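Local coordinates for lipid II:glycine glycyltransferase (Staphylococcus aureus, PDB 6SNR), which probably adds the first glycine of the pentaglycine interpeptide bridge to the lysine side chain of membrane-bound lipid II, using glycyl-tRNA as donor, at residues V231-K236 / N325-F330; A240-E245 / A282-L287. All coordinates share one frame; numbering follows the deposited sequence.

In the fold
Both interactions lie on the same side of the chain's centre and share helix 235-262, their centres about 17 Å apart. Interaction 1 sits at the base, where strand 226-233 passes into that helix, and brings in the loop between strand 315-323 and helix 332-347. Interaction 2 lies further out, about 36 Å from the chain centre against about 22 Å, and pairs helix 235-262 with helix 267-297; along the sequence it is nested within the loop that interaction 1 closes. Each is partly buried and has one buried residue, L233 or V242. The chemistry differs: leucine against two aromatic faces at the base, and a small apolar contact beside polar, solvent-accessible side chains in the hairpin.

Interaction 1: V231-K236 / N325-F330; sequences VKLDPK and NEFRDF
The end of strand 226-233 at L233 faces the short 3-10 turn 328-330, and the backbones stay well apart, the nearest CA atoms being those of L233 and F330 at 8.5 Å. Side chains alone bridge this gap. L233 reaches across with CG anti to its backbone N (chi1 169°), and its two methyls divide the work. CD2 lies over one face of each ring: it is 4.1 Å from the centroid of F327, 18° off the ring normal, and 4.2 Å from the centroid of F330, 19° off. Both are CH-pi contacts displaced toward the ring rim. CD1 meets F330 alone of the two, coming within 3.7 Å of CE2. The turn that presents both rings is closed by a backbone hydrogen bond from F330 N to F327 O, 3.0 Å. L294 of helix 267-297 touches both L233 and F327, extending the apolar cluster. On the strand side the chain turns at once into helix 235-262, where D234 serves as N-cap, its OD2 accepting from E237 N. This is apolar packing at a strand-to-helix junction, joining the base of the FemABX helical hairpin to the loop after strand 315-323.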
loop_
_atom_site.group_PDB
_atom_site.type_symbol
_atom_site.label_atom_id
_atom_site.label_comp_id
_atom_site.label_asym_id
_atom_site.label_seq_id
_atom_site.Cartn_x
_atom_site.Cartn_y
_atom_site.Cartn_z
ATOM N N VAL A 231 6.681 8.887 10.356
ATOM C CA VAL A 231 7.343 8.348 11.584
ATOM C C VAL A 231 8.292 9.427 12.118
ATOM O O VAL A 231 9.133 9.917 11.376
ATOM C CB VAL A 231 8.127 7.079 11.295
ATOM C CG1 VAL A 231 8.826 6.560 12.558
ATOM C CG2 VAL A 231 7.200 5.998 10.724
ATOM N N LYS A 232 8.121 9.755 13.398
ATOM C CA LYS A 232 8.837 10.833 14.065
ATOM C C LYS A 232 9.724 10.266 15.195
ATOM O O LYS A 232 9.328 9.361 15.927
ATOM C CB LYS A 232 7.839 11.793 14.685
ATOM C CG LYS A 232 8.473 13.068 15.223
ATOM C CD LYS A 232 7.414 14.080 15.603
ATOM C CE LYS A 232 7.719 15.431 15.009
ATOM N NZ LYS A 232 6.896 16.458 15.704
ATOM N N LEU A 233 10.907 10.847 15.337
ATOM C CA LEU A 233 11.751 10.623 16.506
ATOM C C LEU A 233 11.672 11.940 17.263
ATOM O O LEU A 233 12.085 12.965 16.722
ATOM C CB LEU A 233 13.179 10.345 16.079
ATOM C CG LEU A 233 14.220 10.363 17.229
ATOM C CD1 LEU A 233 13.802 9.382 18.329
ATOM C CD2 LEU A 233 15.596 10.010 16.688
ATOM N N ASP A 234 11.085 11.921 18.453
ATOM C CA ASP A 234 10.878 13.148 19.220
ATOM C C ASP A 234 11.727 13.100 20.490
ATOM O O ASP A 234 11.424 12.326 21.399
ATOM C CB ASP A 234 9.436 13.340 19.646
ATOM C CG ASP A 234 9.194 14.733 20.183
ATOM O OD1 ASP A 234 9.257 15.696 19.383
ATOM O OD2 ASP A 234 9.005 14.891 21.404
ATOM N N PRO A 235 12.755 13.943 20.552
ATOM C CA PRO A 235 13.645 13.920 21.737
ATOM C C PRO A 235 12.962 14.187 23.060
ATOM O O PRO A 235 13.285 13.526 24.039
ATOM C CB PRO A 235 14.630 15.044 21.453
ATOM C CG PRO A 235 14.669 15.164 19.984
ATOM C CD PRO A 235 13.294 14.792 19.482
ATOM N N LYS A 236 12.041 15.152 23.130
ATOM C CA LYS A 236 11.356 15.432 24.405
ATOM C C LYS A 236 10.586 14.245 24.937
ATOM O O LYS A 236 10.628 13.946 26.138
ATOM C CB LYS A 236 10.369 16.587 24.266
ATOM C CG LYS A 236 10.992 17.951 24.325
ATOM C CD LYS A 236 9.924 19.028 24.446
ATOM C CE LYS A 236 10.498 20.423 24.247
ATOM N NZ LYS A 236 11.221 20.584 22.948
ATOM N N ASN A 325 18.095 9.170 5.297
ATOM C CA ASN A 325 19.352 8.485 5.570
ATOM C C ASN A 325 19.756 8.508 7.050
ATOM O O ASN A 325 20.752 7.882 7.431
ATOM C CB ASN A 325 20.472 9.126 4.717
ATOM C CG ASN A 325 20.245 8.973 3.218
ATOM O OD1 ASN A 325 20.336 9.939 2.465
ATOM N ND2 ASN A 325 20.022 7.751 2.771
ATOM N N GLU A 326 19.001 9.207 7.892
ATOM C CA GLU A 326 19.372 9.353 9.302
ATOM C C GLU A 326 18.602 8.436 10.253
ATOM O O GLU A 326 17.472 8.033 9.979
ATOM C CB GLU A 326 19.144 10.780 9.752
ATOM C CG GLU A 326 19.905 11.828 8.975
ATOM C CD GLU A 326 19.555 13.201 9.486
ATOM O OE1 GLU A 326 18.822 13.918 8.781
ATOM O OE2 GLU A 326 19.977 13.533 10.614
ATOM N N PHE A 327 19.239 8.126 11.375
ATOM C CA PHE A 327 18.641 7.372 12.476
ATOM C C PHE A 327 18.013 6.034 12.050
ATOM O O PHE A 327 17.014 5.600 12.646
ATOM C CB PHE A 327 17.655 8.243 13.248
ATOM C CG PHE A 327 18.252 9.519 13.754
ATOM C CD1 PHE A 327 19.106 9.504 14.851
ATOM C CD2 PHE A 327 17.983 10.728 13.129
ATOM C CE1 PHE A 327 19.684 10.677 15.313
ATOM C CE2 PHE A 327 18.562 11.910 13.591
ATOM C CZ PHE A 327 19.400 11.875 14.693
ATOM N N ARG A 328 18.662 5.364 11.091
ATOM C CA ARG A 328 18.182 4.090 10.510
ATOM C C ARG A 328 18.065 2.991 11.565
ATOM O O ARG A 328 17.238 2.096 11.432
ATOM C CB ARG A 328 19.097 3.585 9.385
ATOM C CG ARG A 328 19.286 4.490 8.169
ATOM C CD ARG A 328 20.432 4.000 7.267
ATOM N NE ARG A 328 21.680 3.868 8.027
ATOM C CZ ARG A 328 22.873 3.558 7.522
ATOM N NH1 ARG A 328 23.922 3.470 8.337
ATOM N NH2 ARG A 328 23.035 3.337 6.220
ATOM N N ASP A 329 18.903 3.046 12.603
ATOM C CA ASP A 329 18.855 2.069 13.706
ATOM C C ASP A 329 17.572 2.090 14.535
ATOM O O ASP A 329 17.298 1.157 15.277
ATOM C CB ASP A 329 20.077 2.248 14.636
ATOM C CG ASP A 329 21.331 1.602 14.096
ATOM O OD1 ASP A 329 21.368 1.248 12.895
ATOM O OD2 ASP A 329 22.298 1.440 14.894
ATOM N N PHE A 330 16.736 3.115 14.368
ATOM C CA PHE A 330 15.447 3.126 15.002
ATOM C C PHE A 330 14.429 2.302 14.207
ATOM O O PHE A 330 13.320 2.159 14.653
ATOM C CB PHE A 330 14.950 4.572 15.127
ATOM C CG PHE A 330 15.514 5.298 16.318
ATOM C CD1 PHE A 330 16.780 5.848 16.268
ATOM C CD2 PHE A 330 14.783 5.378 17.501
ATOM C CE1 PHE A 330 17.311 6.490 17.384
ATOM C CE2 PHE A 330 15.308 6.021 18.615
ATOM C CZ PHE A 330 16.573 6.589 18.535
#

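Interaction 2: A240-E245 / A282-L287; sequences AKVNQE and AKNEDL
Apolar contact between the two helices centres on V242, whose CA lies 6.4 Å from the CA of N284, the closest such approach. CG2 of V242 reaches CD2 of L287 at 3.9 Å, the one purely apolar side-chain pair here. CG1, held anti to the backbone N (chi1 171°), lies chiefly against N284, 3.5 Å from its backbone O and 3.7 Å from its OD1, so this methyl rests against two oxygens of the same residue.

The polar approach is between E245 and N284. With an extended chain beyond CG, E245 brings OE1 to 3.4 Å from OD1 of N284, but both atoms are acceptors and the pair is not a hydrogen bond. The carboxylate and amide planes stand 84° apart, almost perpendicular. N284 ND2 instead makes a weak hydrogen bond to O of K280 in its own helix. A genuine polar link between the helices lies nearby, where N243 OD1 accepts from NZ of K288.

Helices 235-262 and 267-297, consecutive in the chain, form an antiparallel helical hairpin that projects from the sheet between strands 226-233 and 302-312. The axes of the short segments come within 10.0 Å and run nearly antiparallel, at 162°, which agrees with the coiled-coil arm known in Fem proteins. Further along helix 235-262, L246 and L249 also pack on N284, continuing the interface beyond these two turns.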
loop_
_atom_site.group_PDB
_atom_site.type_symbol
_atom_site.label_atom_id
_atom_site.label_comp_id
_atom_site.label_asym_id
_atom_site.label_seq_id
_atom_site.Cartn_x
_atom_site.Cartn_y
_atom_site.Cartn_z
ATOM N N ALA A 240 11.413 12.126 28.455
ATOM C CA ALA A 240 10.423 11.763 29.467
ATOM C C ALA A 240 10.404 10.280 29.777
ATOM O O ALA A 240 10.279 9.895 30.939
ATOM C CB ALA A 240 9.034 12.239 29.036
ATOM N N LYS A 241 10.503 9.437 28.742
ATOM C CA LYS A 241 10.583 8.006 28.917
ATOM C C LYS A 241 11.848 7.658 29.751
ATOM O O LYS A 241 11.774 6.797 30.600
ATOM C CB LYS A 241 10.624 7.307 27.550
ATOM C CG LYS A 241 10.772 5.790 27.535
ATOM C CD LYS A 241 10.677 5.193 26.118
ATOM C CE LYS A 241 11.748 5.744 25.161
ATOM N NZ LYS A 241 12.243 4.781 24.127
ATOM N N VAL A 242 12.980 8.303 29.460
ATOM C CA VAL A 242 14.230 7.991 30.178
ATOM C C VAL A 242 14.083 8.385 31.648
ATOM O O VAL A 242 14.456 7.627 32.519
ATOM C CB VAL A 242 15.458 8.651 29.519
ATOM C CG1 VAL A 242 16.707 8.506 30.414
ATOM C CG2 VAL A 242 15.718 8.041 28.157
ATOM N N ASN A 243 13.487 9.536 31.912
ATOM C CA ASN A 243 13.278 9.995 33.288
ATOM C C ASN A 243 12.437 9.005 34.077
ATOM O O ASN A 243 12.706 8.725 35.254
ATOM C CB ASN A 243 12.639 11.380 33.306
ATOM C CG ASN A 243 13.604 12.470 32.913
ATOM O OD1 ASN A 243 14.816 12.300 33.042
ATOM N ND2 ASN A 243 13.086 13.591 32.403
ATOM N N GLN A 244 11.406 8.466 33.429
ATOM C CA GLN A 244 10.573 7.463 34.073
ATOM C C GLN A 244 11.368 6.194 34.349
ATOM O O GLN A 244 11.250 5.639 35.427
ATOM C CB GLN A 244 9.293 7.161 33.250
ATOM C CG GLN A 244 8.472 5.972 33.756
ATOM C CD GLN A 244 7.621 6.291 34.976
ATOM O OE1 GLN A 244 6.640 7.024 34.879
ATOM N NE2 GLN A 244 7.983 5.725 36.127
ATOM N N GLU A 245 12.181 5.750 33.390
ATOM C CA GLU A 245 13.032 4.560 33.562
ATOM C C GLU A 245 14.001 4.790 34.715
ATOM O O GLU A 245 14.202 3.887 35.529
ATOM C CB GLU A 245 13.793 4.190 32.271
ATOM C CG GLU A 245 12.911 3.559 31.182
ATOM C CD GLU A 245 13.640 3.260 29.867
ATOM O OE1 GLU A 245 14.877 3.092 29.878
ATOM O OE2 GLU A 245 12.965 3.173 28.801
ATOM N N ALA A 282 23.497 4.810 34.847
ATOM C CA ALA A 282 24.579 5.594 34.224
ATOM C C ALA A 282 24.359 5.692 32.708
ATOM O O ALA A 282 24.532 6.762 32.133
ATOM C CB ALA A 282 25.909 4.980 34.526
ATOM N N LYS A 283 23.996 4.576 32.079
ATOM C CA LYS A 283 23.765 4.529 30.633
ATOM C C LYS A 283 22.586 5.390 30.231
ATOM O O LYS A 283 22.609 6.082 29.217
ATOM C CB LYS A 283 23.546 3.095 30.169
ATOM C CG LYS A 283 24.828 2.270 30.142
ATOM C CD LYS A 283 24.565 0.851 29.664
ATOM C CE LYS A 283 25.852 0.078 29.493
ATOM N NZ LYS A 283 26.335 0.247 28.095
ATOM N N ASN A 284 21.523 5.317 31.014
ATOM C CA ASN A 284 20.371 6.177 30.758
ATOM C C ASN A 284 20.683 7.645 30.858
ATOM O O ASN A 284 20.205 8.485 30.071
ATOM C CB ASN A 284 19.217 5.790 31.688
ATOM C CG ASN A 284 18.363 4.687 31.097
ATOM O OD1 ASN A 284 17.722 4.912 30.080
ATOM N ND2 ASN A 284 18.345 3.515 31.715
ATOM N N GLU A 285 21.557 8.003 31.815
ATOM C CA GLU A 285 21.945 9.396 31.898
ATOM C C GLU A 285 22.747 9.886 30.666
ATOM O O GLU A 285 22.571 11.014 30.209
ATOM C CB GLU A 285 22.640 9.694 33.252
ATOM C CG GLU A 285 22.773 11.202 33.484
ATOM C CD GLU A 285 21.526 11.890 34.037
ATOM O OE1 GLU A 285 20.503 11.211 34.281
ATOM O OE2 GLU A 285 21.552 13.138 34.194
ATOM N N ASP A 286 23.612 9.029 30.148
ATOM C CA ASP A 286 24.377 9.309 28.964
ATOM C C ASP A 286 23.399 9.503 27.787
ATOM O O ASP A 286 23.562 10.424 26.984
ATOM C CB ASP A 286 25.313 8.162 28.607
ATOM C CG ASP A 286 26.504 8.026 29.555
ATOM O OD1 ASP A 286 26.848 8.985 30.263
ATOM O OD2 ASP A 286 27.098 6.939 29.528
ATOM N N LEU A 287 22.389 8.652 27.718
ATOM C CA LEU A 287 21.382 8.773 26.631
ATOM C C LEU A 287 20.610 10.081 26.736
ATOM O O LEU A 287 20.314 10.719 25.736
ATOM C CB LEU A 287 20.403 7.599 26.666
ATOM C CG LEU A 287 19.230 7.593 25.677
ATOM C CD1 LEU A 287 19.787 7.671 24.275
ATOM C CD2 LEU A 287 18.424 6.327 25.896
#